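PDB 5MMD: metallo-beta-lactamase 1 from Acinetobacter baumannii, which is a zinc-dependent class B beta-lactamase that probably hydrolyses beta-lactam antibiotics to substituted beta-amino acids. Local coordinates for residues D49-E54 with E58-W63; S74-S79 with A85-L90. All coordinates share one frame; numbering follows the deposited sequence.

Interaction 1 (D49-E54 with E58-W63); sequences DTPWSE and EKLVDW
At the N-terminal end of helix 54-66, the helix and the loop that enters it from strand 44-48 meet through one helical hydrogen bond and one apolar contact. Glu-58 N donates to Glu-54 O at 2.9 Å with an N-H...O angle of 175°, the i to i+4 bond of the first helical turn. CB of Glu-58 rests 3.8 Å from the same oxygen, while the bend of its chain at chi2 (-91°) carries the carboxylate away from the loop. Two residues further along the helix, Leu-60 meets Pro-51. Methyl CD2 of the leucine lies 3.8 Å from both CG and CD of the proline ring, and the two side chains cross at about a right angle. A branched leucine suits this inward-facing helix position, and the compact, rigid proline gives it an apolar partner without adding a polar group to a buried spot. The loop is braced on its own side by Thr-50, whose OG1 donates to Pro-51 O at 2.8 Å, tilted 22° from the carbonyl plane; the same OG1 accepts a hydrogen bond from Gly-86 N, so it is held as donor and acceptor. Ser-53 is the N-cap: its OG takes the N-H of Asp-56, a backbone donor that has no carbonyl one turn earlier in the helix to pair with. Around this joint, Leu-8 touches both Pro-51 and Leu-60, Pro-51 also packs on His-20 and Ser-22 of strand 17-26, and Trp-89 of helix 87-92 lies against Glu-54, Glu-58 and Val-61 of helix 54-66.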
loop_
_atom_site.group_PDB
_atom_site.type_symbol
_atom_site.label_atom_id
_atom_site.label_comp_id
_atom_site.label_asym_id
_atom_site.label_seq_id
_atom_site.Cartn_x
_atom_site.Cartn_y
_atom_site.Cartn_z
ATOM N N ASP A 49 -2.574 1.536 4.018
ATOM C CA ASP A 49 -1.475 2.531 3.944
ATOM C C ASP A 49 -1.931 3.895 4.414
ATOM O O ASP A 49 -3.018 4.359 4.059
ATOM C CB ASP A 49 -0.878 2.580 2.542
ATOM C CG ASP A 49 0.042 1.419 2.303
ATOM O OD1 ASP A 49 0.417 0.806 3.313
ATOM O OD2 ASP A 49 0.356 1.090 1.149
ATOM N N THR A 50 -1.135 4.510 5.295
ATOM C CA THR A 50 -1.474 5.833 5.737
ATOM C C THR A 50 -1.182 6.836 4.623
ATOM O O THR A 50 -0.449 6.555 3.690
ATOM C CB THR A 50 -0.693 6.275 6.996
ATOM O OG1 THR A 50 0.658 6.624 6.616
ATOM C CG2 THR A 50 -0.662 5.190 8.065
ATOM N N PRO A 51 -1.796 8.001 4.716
ATOM C CA PRO A 51 -1.375 9.130 3.874
ATOM C C PRO A 51 0.075 9.535 4.201
ATOM O O PRO A 51 0.642 9.070 5.186
ATOM C CB PRO A 51 -2.386 10.222 4.244
ATOM C CG PRO A 51 -3.642 9.468 4.541
ATOM C CD PRO A 51 -3.114 8.237 5.322
ATOM N N TRP A 52 0.649 10.400 3.377
ATOM C CA TRP A 52 2.029 10.824 3.479
ATOM C C TRP A 52 2.300 11.861 4.552
ATOM O O TRP A 52 3.385 12.425 4.575
ATOM C CB TRP A 52 2.484 11.421 2.143
ATOM C CG TRP A 52 3.882 11.147 1.730
ATOM C CD1 TRP A 52 4.982 10.992 2.521
ATOM C CD2 TRP A 52 4.338 11.011 0.382
ATOM N NE1 TRP A 52 6.103 10.776 1.747
ATOM C CE2 TRP A 52 5.731 10.764 0.427
ATOM C CE3 TRP A 52 3.701 11.081 -0.861
ATOM C CZ2 TRP A 52 6.508 10.594 -0.732
ATOM C CZ3 TRP A 52 4.452 10.885 -2.004
ATOM C CH2 TRP A 52 5.855 10.635 -1.934
ATOM N N SER A 53 1.344 12.140 5.426
ATOM C CA SER A 53 1.558 13.136 6.488
ATOM C C SER A 53 0.609 12.923 7.658
ATOM O O SER A 53 -0.471 12.315 7.504
ATOM C CB SER A 53 1.395 14.566 5.948
ATOM O OG SER A 53 0.025 14.910 5.707
ATOM N N GLU A 54 1.033 13.397 8.827
ATOM C CA GLU A 54 0.196 13.373 10.023
ATOM C C GLU A 54 -1.095 14.142 9.770
ATOM O O GLU A 54 -2.203 13.661 10.070
ATOM C CB GLU A 54 0.963 13.966 11.192
ATOM C CG GLU A 54 0.206 14.029 12.474
ATOM C CD GLU A 54 1.080 14.456 13.633
ATOM O OE1 GLU A 54 2.152 13.841 13.854
ATOM O OE2 GLU A 54 0.675 15.420 14.311
ATOM N N GLU A 58 -4.848 12.514 9.885
ATOM C CA GLU A 58 -5.982 13.041 10.655
ATOM C C GLU A 58 -7.157 13.387 9.748
ATOM O O GLU A 58 -8.312 13.106 10.109
ATOM C CB GLU A 58 -5.621 14.285 11.487
ATOM C CG GLU A 58 -6.861 14.841 12.230
ATOM C CD GLU A 58 -7.649 15.916 11.446
ATOM O OE1 GLU A 58 -7.081 16.500 10.493
ATOM O OE2 GLU A 58 -8.851 16.183 11.759
ATOM N N LYS A 59 -6.893 13.990 8.584
ATOM C CA LYS A 59 -7.984 14.351 7.684
ATOM C C LYS A 59 -8.741 13.127 7.198
ATOM O O LYS A 59 -9.966 13.200 6.980
ATOM C CB LYS A 59 -7.472 15.144 6.460
ATOM C CG LYS A 59 -6.997 16.526 6.787
ATOM C CD LYS A 59 -6.467 17.236 5.519
ATOM C CE LYS A 59 -6.251 18.717 5.748
ATOM N NZ LYS A 59 -5.122 19.000 6.673
ATOM N N LEU A 60 -8.023 12.028 7.005
ATOM C CA LEU A 60 -8.612 10.803 6.487
ATOM C C LEU A 60 -9.499 10.186 7.552
ATOM O O LEU A 60 -10.631 9.784 7.286
ATOM C CB LEU A 60 -7.522 9.830 6.035
ATOM C CG LEU A 60 -8.016 8.503 5.436
ATOM C CD1 LEU A 60 -8.784 8.660 4.128
ATOM C CD2 LEU A 60 -6.812 7.512 5.303
ATOM N N VAL A 61 -8.998 10.181 8.770
ATOM C CA VAL A 61 -9.710 9.607 9.895
ATOM C C VAL A 61 -10.952 10.423 10.165
ATOM O O VAL A 61 -12.009 9.858 10.442
ATOM C CB VAL A 61 -8.813 9.524 11.155
ATOM C CG1 VAL A 61 -9.627 9.192 12.372
ATOM C CG2 VAL A 61 -7.776 8.463 10.920
ATOM N N ASP A 62 -10.834 11.741 10.035
ATOM C CA ASP A 62 -11.990 12.620 10.196
ATOM C C ASP A 62 -13.041 12.373 9.092
ATOM O O ASP A 62 -14.254 12.365 9.352
ATOM C CB ASP A 62 -11.553 14.089 10.188
ATOM C CG ASP A 62 -12.713 15.037 10.448
ATOM O OD1 ASP A 62 -13.518 14.767 11.364
ATOM O OD2 ASP A 62 -12.828 16.052 9.731
ATOM N N TRP A 63 -12.572 12.178 7.864
ATOM C CA TRP A 63 -13.461 11.867 6.756
ATOM C C TRP A 63 -14.255 10.580 7.058
ATOM O O TRP A 63 -15.482 10.548 6.919
ATOM C CB TRP A 63 -12.673 11.725 5.456
ATOM C CG TRP A 63 -13.542 11.394 4.284
ATOM C CD1 TRP A 63 -14.219 12.280 3.480
ATOM C CD2 TRP A 63 -13.846 10.091 3.784
ATOM N NE1 TRP A 63 -14.931 11.602 2.517
ATOM C CE2 TRP A 63 -14.718 10.259 2.677
ATOM C CE3 TRP A 63 -13.468 8.796 4.155
ATOM C CZ2 TRP A 63 -15.208 9.197 1.958
ATOM C CZ3 TRP A 63 -13.971 7.736 3.432
ATOM C CH2 TRP A 63 -14.821 7.943 2.345
#

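Interaction 2 (S74-S79 with A85-L90); sequences SISTHS and AGIKWL. With ZN (zinc ion), chain E.
Two serines of segment 74-79 meet two aliphatic side chains of segment 85-90, without a hydrogen bond between the segments. Ser-74 OG lies 3.3 Å from Leu-90 CD1, and its CB is 3.8 Å from the same methyl, which therefore sits against the whole short side chain. Nearer the metal site, the end of Ile-87 reaches Ser-76: CD1 is 3.4 Å from Ser-76 OG, with CG1 a little farther off. The extended isoleucine chain (chi2 179°) brings CD1 forward although its CB is not directed at segment 74-79. Serine suits both places because it is small enough to let the helix come close, and the branched residues supply bulk from the other side. The buried hydroxyl of Ser-76 has its polar partner in Lys-83 O, with OG swung beside its own backbone N (chi1 -62°). Leu-90 N bonds to Gly-86 O at 2.9 Å, setting the first turn of helix 87-92. Thr-97 of the adjacent strand 97-100 also touches Ser-74, Ile-87 and Leu-90. Beyond the strand, His-78 NE2 binds zinc at 2.1 Å, a water completes another position at 1.8 Å from the zinc, in the plane of the imidazole ring at its edge, and His-80 and His-140 supply the remaining protein ligands. Strand 70-75 thus leads into a loop with His-78 and His-80, which bind one zinc, and then into the short helix 81-84 with Asp-82, which binds the other; these three form the HxHxD motif characteristic of the metallo-beta-lactamase superfamily, and helix 87-92 packs back on the strand and the start of that loop.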
loop_
_atom_site.group_PDB
_atom_site.type_symbol
_atom_site.label_atom_id
_atom_site.label_comp_id
_atom_site.label_asym_id
_atom_site.label_seq_id
_atom_site.Cartn_x
_atom_site.Cartn_y
_atom_site.Cartn_z
ATOM N N SER A 74 -5.357 0.222 10.698
ATOM C CA SER A 74 -4.593 0.473 9.475
ATOM C C SER A 74 -3.528 -0.598 9.306
ATOM O O SER A 74 -3.006 -1.138 10.295
ATOM C CB SER A 74 -3.947 1.864 9.506
ATOM O OG SER A 74 -2.870 1.873 10.417
ATOM N N ILE A 75 -3.227 -0.920 8.055
ATOM C CA ILE A 75 -2.078 -1.716 7.721
ATOM C C ILE A 75 -1.129 -0.901 6.802
ATOM O O ILE A 75 -1.592 -0.196 5.896
ATOM C CB ILE A 75 -2.482 -3.046 7.049
ATOM C CG1 ILE A 75 -1.205 -3.798 6.654
ATOM C CG2 ILE A 75 -3.381 -2.799 5.869
ATOM C CD1 ILE A 75 -1.290 -5.229 6.756
ATOM N N SER A 76 0.185 -0.987 7.048
ATOM C CA SER A 76 1.165 -0.341 6.155
ATOM C C SER A 76 1.926 -1.421 5.388
ATOM O O SER A 76 2.359 -2.410 5.972
ATOM C CB SER A 76 2.124 0.564 6.909
ATOM O OG SER A 76 1.438 1.608 7.544
ATOM N N THR A 77 2.060 -1.237 4.075
ATOM C CA THR A 77 2.486 -2.336 3.212
ATOM C C THR A 77 3.985 -2.334 2.923
ATOM O O THR A 77 4.505 -3.293 2.354
ATOM C CB THR A 77 1.686 -2.329 1.873
ATOM O OG1 THR A 77 1.933 -1.112 1.147
ATOM C CG2 THR A 77 0.211 -2.431 2.151
ATOM N N HIS A 78 4.682 -1.261 3.299
ATOM C CA HIS A 78 6.134 -1.378 3.544
ATOM C C HIS A 78 6.554 -0.185 4.382
ATOM O O HIS A 78 5.708 0.656 4.728
ATOM C CB HIS A 78 6.955 -1.488 2.243
ATOM C CG HIS A 78 6.895 -0.294 1.338
ATOM N ND1 HIS A 78 5.781 0.039 0.589
ATOM C CD2 HIS A 78 7.872 0.591 0.969
ATOM C CE1 HIS A 78 6.052 1.103 -0.143
ATOM N NE2 HIS A 78 7.314 1.445 0.055
ATOM N N SER A 79 7.853 -0.088 4.679
ATOM C CA SER A 79 8.314 0.876 5.670
ATOM C C SER A 79 8.367 2.351 5.221
ATOM O O SER A 79 8.364 3.239 6.084
ATOM C CB SER A 79 9.721 0.475 6.170
ATOM O OG SER A 79 10.676 0.629 5.145
ATOM N N ALA A 85 3.561 7.328 7.269
ATOM C CA ALA A 85 3.742 8.617 7.946
ATOM C C ALA A 85 2.766 8.789 9.086
ATOM O O ALA A 85 3.062 9.485 10.054
ATOM C CB ALA A 85 3.617 9.825 6.965
ATOM N N GLY A 86 1.587 8.197 8.969
ATOM C CA GLY A 86 0.561 8.430 9.954
ATOM C C GLY A 86 0.527 7.445 11.103
ATOM O O GLY A 86 -0.322 7.579 11.991
ATOM N N ILE A 87 1.421 6.462 11.096
ATOM C CA ILE A 87 1.410 5.445 12.149
ATOM C C ILE A 87 1.514 6.028 13.558
ATOM O O ILE A 87 0.751 5.623 14.433
ATOM C CB ILE A 87 2.501 4.420 11.972
ATOM C CG1 ILE A 87 2.151 3.549 10.772
ATOM C CG2 ILE A 87 2.614 3.577 13.289
ATOM C CD1 ILE A 87 3.110 2.507 10.423
ATOM N N LYS A 88 2.406 6.996 13.767
ATOM C CA LYS A 88 2.540 7.629 15.064
ATOM C C LYS A 88 1.253 8.301 15.510
ATOM O O LYS A 88 0.825 8.134 16.663
ATOM C CB LYS A 88 3.675 8.663 15.078
ATOM C CG LYS A 88 3.799 9.385 16.430
ATOM C CD LYS A 88 4.829 10.495 16.439
ATOM C CE LYS A 88 6.211 9.980 16.789
ATOM N NZ LYS A 88 7.180 11.104 16.945
ATOM N N TRP A 89 0.630 9.061 14.610
ATOM C CA TRP A 89 -0.588 9.761 14.973
ATOM C C TRP A 89 -1.680 8.733 15.318
ATOM O O TRP A 89 -2.393 8.891 16.299
ATOM C CB TRP A 89 -1.037 10.705 13.857
ATOM C CG TRP A 89 -2.259 11.473 14.225
ATOM C CD1 TRP A 89 -2.328 12.676 14.883
ATOM C CD2 TRP A 89 -3.597 11.068 13.988
ATOM N NE1 TRP A 89 -3.645 13.043 15.053
ATOM C CE2 TRP A 89 -4.442 12.072 14.511
ATOM C CE3 TRP A 89 -4.165 9.951 13.408
ATOM C CZ2 TRP A 89 -5.827 11.983 14.462
ATOM C CZ3 TRP A 89 -5.560 9.866 13.352
ATOM C CH2 TRP A 89 -6.364 10.877 13.887
ATOM N N LEU A 90 -1.755 7.654 14.557
ATOM C CA LEU A 90 -2.805 6.663 14.748
ATOM C C LEU A 90 -2.587 5.931 16.076
ATOM O O LEU A 90 -3.534 5.691 16.832
ATOM C CB LEU A 90 -2.805 5.679 13.594
ATOM C CG LEU A 90 -3.267 6.141 12.210
ATOM C CD1 LEU A 90 -2.926 5.066 11.172
ATOM C CD2 LEU A 90 -4.743 6.439 12.230
HETATM ZN ZN ZN E . 8.495 2.756 -1.157
HETATM O O HOH W 1 7.729 4.290 -1.714
#

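In the fold
The centres of the two contacts lie about 10 Å apart, and they follow each other along the chain: interaction 1 is complete before strand 70-75 leads into interaction 2. Asp-49 joins them directly. Its N is 2.7 Å from Ile-75 O, and its OD2 is 2.7 Å from Thr-77 OG1, both probable hydrogen bonds, so the loop after strand 44-48 is tied to the residues just before His-78. Interaction 2 contains that zinc ligand itself, whereas the Pro-51 side chain of interaction 1 stays about 12 Å from a zinc ion and about 9 Å from the side chain of Asp-82, a ligand of the second zinc.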